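Local coordinates for techylectin-5A (Tachypleus tridentatus, PDB 1JC9), which agglutinates bacteria and human erythrocytes in innate immunity by recognising acetyl groups on their surfaces, as a calcium-binding, fibrinogen-related lectin, at residues Val91-Phe105 against Phe116-Ile130. Residues are numbered along the deposited sequence; the frame is centred on the assembly and turned at random.
Sequences VIQRRGNYGNPSDYF and FGNIEKDFWLGNDRI
Arg94 and Phe123 form an antiparallel hydrogen-bonded pair, N to O in both directions, and Leu125 N extends the pairing to Ile92 O (3.0 Å). Arg94 suits this strand because it also ties down the turn Asn118-Lys121: its NH1 donates to Lys121 O at 3.0 Å, in the carbonyl plane, and to Ile119 O at 2.9 Å from above that carbonyl's plane. The chain bends at chi3 (-65°) to bring the guanidinium edge onto both oxygens, while NE forms a salt bridge with Glu256. The flat Phe123 ring slips between backbone on both sides, Gln93 CA over one face and Ile119 CA over the other, both toward the rim. Buried Asp122 organises the loop after the strand: Asn100 ND2 donates to its OD2 (3.1 Å), with amide and carboxylate nearly coplanar, and two waters donating to OD2 link it to Arg95 NE and to the backbone N of Tyr98 and Asn100; Arg95 NH1 is held by the carbonyls of Gly226 and Leu224. Lys121 lays its CB over the Tyr98 face, a CH-pi contact that uses the aliphatic part of a lysine. Phe116 points its edge at the faces of Tyr104 and Phe105, the latter T-shaped pair having centroids 5.0 Å apart; Arg95 NE lies over the opposite face of Phe105, toward its rim. In this fibrinogen-like domain, strand 89-95 pairs antiparallel with 76-81 and 250-261, with a classic bulge at Ile92 and Gln93 opposite Met257, and here with short strand 123-124, itself paired with 116-117, while Trp124 meets Tyr112 of helix 109-114 edge-to-face.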
loop_
_atom_site.group_PDB
_atom_site.type_symbol
_atom_site.label_atom_id
_atom_site.label_comp_id
_atom_site.label_asym_id
_atom_site.label_seq_id
_atom_site.Cartn_x
_atom_site.Cartn_y
_atom_site.Cartn_z
ATOM N N VAL A 91 4.252 3.050 -7.727
ATOM C CA VAL A 91 4.370 2.459 -6.402
ATOM C C VAL A 91 3.822 3.405 -5.344
ATOM O O VAL A 91 4.159 4.589 -5.333
ATOM C CB VAL A 91 5.845 2.107 -6.089
ATOM C CG1 VAL A 91 5.948 1.426 -4.731
ATOM C CG2 VAL A 91 6.400 1.194 -7.183
ATOM N N ILE A 92 2.970 2.885 -4.461
ATOM C CA ILE A 92 2.384 3.714 -3.416
ATOM C C ILE A 92 2.842 3.338 -2.012
ATOM O O ILE A 92 2.569 4.066 -1.059
ATOM C CB ILE A 92 0.829 3.679 -3.461
ATOM C CG1 ILE A 92 0.315 2.276 -3.138
ATOM C CG2 ILE A 92 0.335 4.127 -4.834
ATOM C CD1 ILE A 92 -1.208 2.192 -3.041
ATOM N N GLN A 93 3.537 2.210 -1.881
ATOM C CA GLN A 93 4.036 1.762 -0.579
ATOM C C GLN A 93 5.156 0.746 -0.748
ATOM O O GLN A 93 5.153 -0.034 -1.699
ATOM C CB GLN A 93 2.913 1.118 0.252
ATOM C CG GLN A 93 3.336 0.728 1.684
ATOM C CD GLN A 93 3.714 -0.745 1.843
ATOM O OE1 GLN A 93 4.158 -1.398 0.898
ATOM N NE2 GLN A 93 3.548 -1.268 3.055
ATOM N N ARG A 94 6.117 0.766 0.171
ATOM C CA ARG A 94 7.219 -0.188 0.146
ATOM C C ARG A 94 7.818 -0.385 1.533
ATOM O O ARG A 94 7.964 0.566 2.297
ATOM C CB ARG A 94 8.336 0.258 -0.809
ATOM C CG ARG A 94 9.482 -0.759 -0.881
ATOM C CD ARG A 94 10.673 -0.278 -1.706
ATOM N NE ARG A 94 10.358 -0.090 -3.124
ATOM C CZ ARG A 94 10.415 1.083 -3.749
ATOM N NH1 ARG A 94 10.775 2.175 -3.084
ATOM N NH2 ARG A 94 10.119 1.166 -5.040
ATOM N N ARG A 95 8.149 -1.636 1.849
ATOM C CA ARG A 95 8.782 -1.994 3.115
ATOM C C ARG A 95 10.049 -2.760 2.739
ATOM O O ARG A 95 10.048 -3.555 1.798
ATOM C CB ARG A 95 7.880 -2.901 3.967
ATOM C CG ARG A 95 6.539 -2.300 4.369
ATOM C CD ARG A 95 6.692 -0.936 5.037
ATOM N NE ARG A 95 7.397 -0.972 6.318
ATOM C CZ ARG A 95 6.856 -1.359 7.472
ATOM N NH1 ARG A 95 5.588 -1.762 7.531
ATOM N NH2 ARG A 95 7.578 -1.305 8.583
ATOM N N GLY A 96 11.128 -2.504 3.464
ATOM C CA GLY A 96 12.385 -3.180 3.201
ATOM C C GLY A 96 13.330 -2.889 4.345
ATOM O O GLY A 96 12.971 -2.153 5.262
ATOM N N ASN A 97 14.525 -3.465 4.313
ATOM C CA ASN A 97 15.501 -3.222 5.369
ATOM C C ASN A 97 16.380 -2.067 4.900
ATOM O O ASN A 97 17.437 -2.288 4.314
ATOM C CB ASN A 97 16.360 -4.463 5.597
ATOM C CG ASN A 97 17.096 -4.423 6.921
ATOM O OD1 ASN A 97 17.537 -3.361 7.364
ATOM N ND2 ASN A 97 17.241 -5.581 7.556
ATOM N N TYR A 98 15.940 -0.839 5.158
ATOM C CA TYR A 98 16.675 0.341 4.716
ATOM C C TYR A 98 17.303 1.171 5.826
ATOM O O TYR A 98 17.803 2.263 5.570
ATOM C CB TYR A 98 15.757 1.234 3.876
ATOM C CG TYR A 98 15.255 0.573 2.613
ATOM C CD1 TYR A 98 16.108 0.352 1.533
ATOM C CD2 TYR A 98 13.931 0.149 2.503
ATOM C CE1 TYR A 98 15.654 -0.274 0.374
ATOM C CE2 TYR A 98 13.468 -0.478 1.349
ATOM C CZ TYR A 98 14.333 -0.685 0.291
ATOM O OH TYR A 98 13.881 -1.302 -0.853
ATOM N N GLY A 99 17.272 0.670 7.055
ATOM C CA GLY A 99 17.878 1.409 8.147
ATOM C C GLY A 99 16.933 2.132 9.087
ATOM O O GLY A 99 17.366 2.643 10.119
ATOM N N ASN A 100 15.650 2.195 8.747
ATOM C CA ASN A 100 14.695 2.871 9.619
ATOM C C ASN A 100 14.287 1.946 10.761
ATOM O O ASN A 100 14.397 0.727 10.648
ATOM C CB ASN A 100 13.463 3.309 8.821
ATOM C CG ASN A 100 13.761 4.466 7.884
ATOM O OD1 ASN A 100 14.255 5.507 8.311
ATOM N ND2 ASN A 100 13.461 4.291 6.601
ATOM N N PRO A 101 13.825 2.516 11.885
ATOM C CA PRO A 101 13.399 1.731 13.049
ATOM C C PRO A 101 12.273 0.765 12.676
ATOM O O PRO A 101 11.509 1.028 11.747
ATOM C CB PRO A 101 12.922 2.801 14.030
ATOM C CG PRO A 101 13.730 3.993 13.659
ATOM C CD PRO A 101 13.699 3.958 12.157
ATOM N N SER A 102 12.165 -0.339 13.410
ATOM C CA SER A 102 11.133 -1.335 13.142
ATOM C C SER A 102 9.722 -0.779 13.329
ATOM O O SER A 102 8.757 -1.343 12.815
ATOM C CB SER A 102 11.323 -2.550 14.055
ATOM O OG SER A 102 11.109 -2.198 15.411
ATOM N N ASP A 103 9.608 0.323 14.067
ATOM C CA ASP A 103 8.314 0.951 14.324
ATOM C C ASP A 103 8.158 2.252 13.531
ATOM O O ASP A 103 7.413 3.150 13.920
ATOM C CB ASP A 103 8.156 1.223 15.826
ATOM C CG ASP A 103 9.133 2.268 16.340
ATOM O OD1 ASP A 103 10.240 2.395 15.769
ATOM O OD2 ASP A 103 8.802 2.957 17.328
ATOM N N TYR A 104 8.857 2.330 12.404
ATOM C CA TYR A 104 8.827 3.500 11.537
ATOM C C TYR A 104 7.436 3.834 10.983
ATOM O O TYR A 104 7.109 5.007 10.773
ATOM C CB TYR A 104 9.806 3.290 10.383
ATOM C CG TYR A 104 9.955 4.480 9.470
ATOM C CD1 TYR A 104 10.382 5.714 9.962
ATOM C CD2 TYR A 104 9.698 4.365 8.106
ATOM C CE1 TYR A 104 10.552 6.807 9.112
ATOM C CE2 TYR A 104 9.865 5.447 7.249
ATOM C CZ TYR A 104 10.293 6.662 7.755
ATOM O OH TYR A 104 10.478 7.721 6.899
ATOM N N PHE A 105 6.621 2.810 10.745
ATOM C CA PHE A 105 5.278 3.021 10.211
ATOM C C PHE A 105 4.213 3.179 11.288
ATOM O O PHE A 105 3.017 3.240 10.993
ATOM C CB PHE A 105 4.903 1.878 9.262
ATOM C CG PHE A 105 5.436 2.059 7.870
ATOM C CD1 PHE A 105 6.805 2.176 7.643
ATOM C CD2 PHE A 105 4.568 2.154 6.789
ATOM C CE1 PHE A 105 7.302 2.392 6.358
ATOM C CE2 PHE A 105 5.055 2.369 5.499
ATOM C CZ PHE A 105 6.426 2.490 5.285
ATOM N N PHE A 116 4.881 9.762 4.064
ATOM C CA PHE A 116 6.177 9.860 4.720
ATOM C C PHE A 116 7.152 8.847 4.130
ATOM O O PHE A 116 6.736 7.868 3.508
ATOM C CB PHE A 116 6.015 9.645 6.235
ATOM C CG PHE A 116 5.347 8.348 6.608
ATOM C CD1 PHE A 116 6.091 7.179 6.749
ATOM C CD2 PHE A 116 3.975 8.294 6.830
ATOM C CE1 PHE A 116 5.481 5.978 7.105
ATOM C CE2 PHE A 116 3.351 7.095 7.188
ATOM C CZ PHE A 116 4.109 5.934 7.326
ATOM N N GLY A 117 8.447 9.101 4.310
ATOM C CA GLY A 117 9.461 8.202 3.793
ATOM C C GLY A 117 10.017 8.634 2.449
ATOM O O GLY A 117 9.538 9.597 1.846
ATOM N N ASN A 118 11.033 7.914 1.982
ATOM C CA ASN A 118 11.688 8.192 0.705
ATOM C C ASN A 118 11.168 7.217 -0.350
ATOM O O ASN A 118 11.238 6.001 -0.163
ATOM C CB ASN A 118 13.204 8.028 0.866
ATOM C CG ASN A 118 13.971 8.385 -0.391
ATOM O OD1 ASN A 118 13.747 7.816 -1.462
ATOM N ND2 ASN A 118 14.893 9.333 -0.263
ATOM N N ILE A 119 10.662 7.743 -1.462
ATOM C CA ILE A 119 10.108 6.894 -2.517
ATOM C C ILE A 119 11.066 5.849 -3.093
ATOM O O ILE A 119 10.641 4.953 -3.822
ATOM C CB ILE A 119 9.544 7.734 -3.683
ATOM C CG1 ILE A 119 10.650 8.591 -4.293
ATOM C CG2 ILE A 119 8.395 8.602 -3.187
ATOM C CD1 ILE A 119 10.243 9.266 -5.573
ATOM N N GLU A 120 12.352 5.953 -2.774
ATOM C CA GLU A 120 13.319 4.977 -3.271
ATOM C C GLU A 120 13.629 3.917 -2.214
ATOM O O GLU A 120 14.325 2.940 -2.486
ATOM C CB GLU A 120 14.610 5.675 -3.714
ATOM C CG GLU A 120 14.436 6.542 -4.953
ATOM C CD GLU A 120 15.745 7.107 -5.467
ATOM O OE1 GLU A 120 16.617 6.313 -5.875
ATOM O OE2 GLU A 120 15.904 8.346 -5.462
ATOM N N LYS A 121 13.105 4.119 -1.011
ATOM C CA LYS A 121 13.299 3.183 0.090
ATOM C C LYS A 121 11.927 2.801 0.628
ATOM O O LYS A 121 11.027 2.510 -0.161
ATOM C CB LYS A 121 14.164 3.829 1.169
ATOM C CG LYS A 121 15.566 4.131 0.654
ATOM C CD LYS A 121 16.445 4.804 1.688
ATOM C CE LYS A 121 17.851 5.004 1.135
ATOM N NZ LYS A 121 18.736 5.725 2.098
ATOM N N ASP A 122 11.751 2.790 1.947
ATOM C CA ASP A 122 10.445 2.446 2.506
ATOM C C ASP A 122 9.608 3.707 2.709
ATOM O O ASP A 122 10.102 4.718 3.210
ATOM C CB ASP A 122 10.595 1.650 3.815
ATOM C CG ASP A 122 11.612 2.254 4.778
ATOM O OD1 ASP A 122 12.469 3.056 4.350
ATOM O OD2 ASP A 122 11.563 1.901 5.976
ATOM N N PHE A 123 8.339 3.653 2.306
ATOM C CA PHE A 123 7.476 4.825 2.412
ATOM C C PHE A 123 5.993 4.505 2.248
ATOM O O PHE A 123 5.613 3.380 1.930
ATOM C CB PHE A 123 7.842 5.828 1.318
ATOM C CG PHE A 123 7.403 5.394 -0.060
ATOM C CD1 PHE A 123 8.048 4.344 -0.714
ATOM C CD2 PHE A 123 6.297 5.984 -0.671
ATOM C CE1 PHE A 123 7.597 3.885 -1.954
ATOM C CE2 PHE A 123 5.835 5.533 -1.913
ATOM C CZ PHE A 123 6.483 4.482 -2.554
ATOM N N TRP A 124 5.176 5.532 2.471
ATOM C CA TRP A 124 3.729 5.484 2.303
ATOM C C TRP A 124 3.474 6.776 1.539
ATOM O O TRP A 124 3.778 7.857 2.037
ATOM C CB TRP A 124 2.994 5.519 3.645
ATOM C CG TRP A 124 1.493 5.561 3.473
ATOM C CD1 TRP A 124 0.676 6.646 3.632
ATOM C CD2 TRP A 124 0.642 4.471 3.091
ATOM N NE1 TRP A 124 -0.634 6.296 3.375
ATOM C CE2 TRP A 124 -0.681 4.967 3.040
ATOM C CE3 TRP A 124 0.869 3.121 2.787
ATOM C CZ2 TRP A 124 -1.772 4.162 2.700
ATOM C CZ3 TRP A 124 -0.220 2.320 2.449
ATOM C CH2 TRP A 124 -1.522 2.846 2.409
ATOM N N LEU A 125 2.932 6.667 0.330
ATOM C CA LEU A 125 2.707 7.841 -0.504
ATOM C C LEU A 125 1.850 8.947 0.106
ATOM O O LEU A 125 2.120 10.124 -0.113
ATOM C CB LEU A 125 2.113 7.417 -1.855
ATOM C CG LEU A 125 2.094 8.492 -2.943
ATOM C CD1 LEU A 125 3.530 8.882 -3.302
ATOM C CD2 LEU A 125 1.366 7.968 -4.173
ATOM N N GLY A 126 0.820 8.579 0.862
ATOM C CA GLY A 126 -0.058 9.582 1.454
ATOM C C GLY A 126 -1.480 9.343 0.984
ATOM O O GLY A 126 -1.720 9.208 -0.216
ATOM N N ASN A 127 -2.432 9.296 1.910
ATOM C CA ASN A 127 -3.814 9.026 1.534
ATOM C C ASN A 127 -4.451 10.063 0.610
ATOM O O ASN A 127 -5.217 9.696 -0.285
ATOM C CB ASN A 127 -4.672 8.807 2.785
ATOM C CG ASN A 127 -4.253 7.565 3.564
ATOM O OD1 ASN A 127 -3.677 6.630 3.001
ATOM N ND2 ASN A 127 -4.556 7.540 4.857
ATOM N N ASP A 128 -4.145 11.345 0.798
ATOM C CA ASP A 128 -4.721 12.355 -0.091
ATOM C C ASP A 128 -4.195 12.135 -1.506
ATOM O O ASP A 128 -4.909 12.344 -2.483
ATOM C CB ASP A 128 -4.372 13.780 0.361
ATOM C CG ASP A 128 -5.172 14.227 1.572
ATOM O OD1 ASP A 128 -6.262 13.666 1.824
ATOM O OD2 ASP A 128 -4.718 15.157 2.266
ATOM N N ARG A 129 -2.941 11.705 -1.614
ATOM C CA ARG A 129 -2.351 11.454 -2.926
ATOM C C ARG A 129 -2.901 10.174 -3.535
ATOM O O ARG A 129 -3.128 10.097 -4.740
ATOM C CB ARG A 129 -0.830 11.366 -2.818
ATOM C CG ARG A 129 -0.152 12.703 -2.616
ATOM C CD ARG A 129 1.247 12.472 -2.112
ATOM N NE ARG A 129 2.029 13.697 -1.978
ATOM C CZ ARG A 129 3.226 13.738 -1.397
ATOM N NH1 ARG A 129 3.764 12.626 -0.900
ATOM N NH2 ARG A 129 3.885 14.879 -1.314
ATOM N N ILE A 130 -3.118 9.165 -2.698
ATOM C CA ILE A 130 -3.657 7.900 -3.179
ATOM C C ILE A 130 -5.099 8.119 -3.639
ATOM O O ILE A 130 -5.539 7.548 -4.643
ATOM C CB ILE A 130 -3.584 6.818 -2.077
ATOM C CG1 ILE A 130 -2.113 6.520 -1.762
ATOM C CG2 ILE A 130 -4.314 5.555 -2.525
ATOM C CD1 ILE A 130 -1.889 5.564 -0.602
HETATM O O HOH W 1 10.256 -0.650 6.159
HETATM O O HOH W 2 13.946 0.570 6.832
HETATM O O HOH W 3 12.225 6.131 4.062
#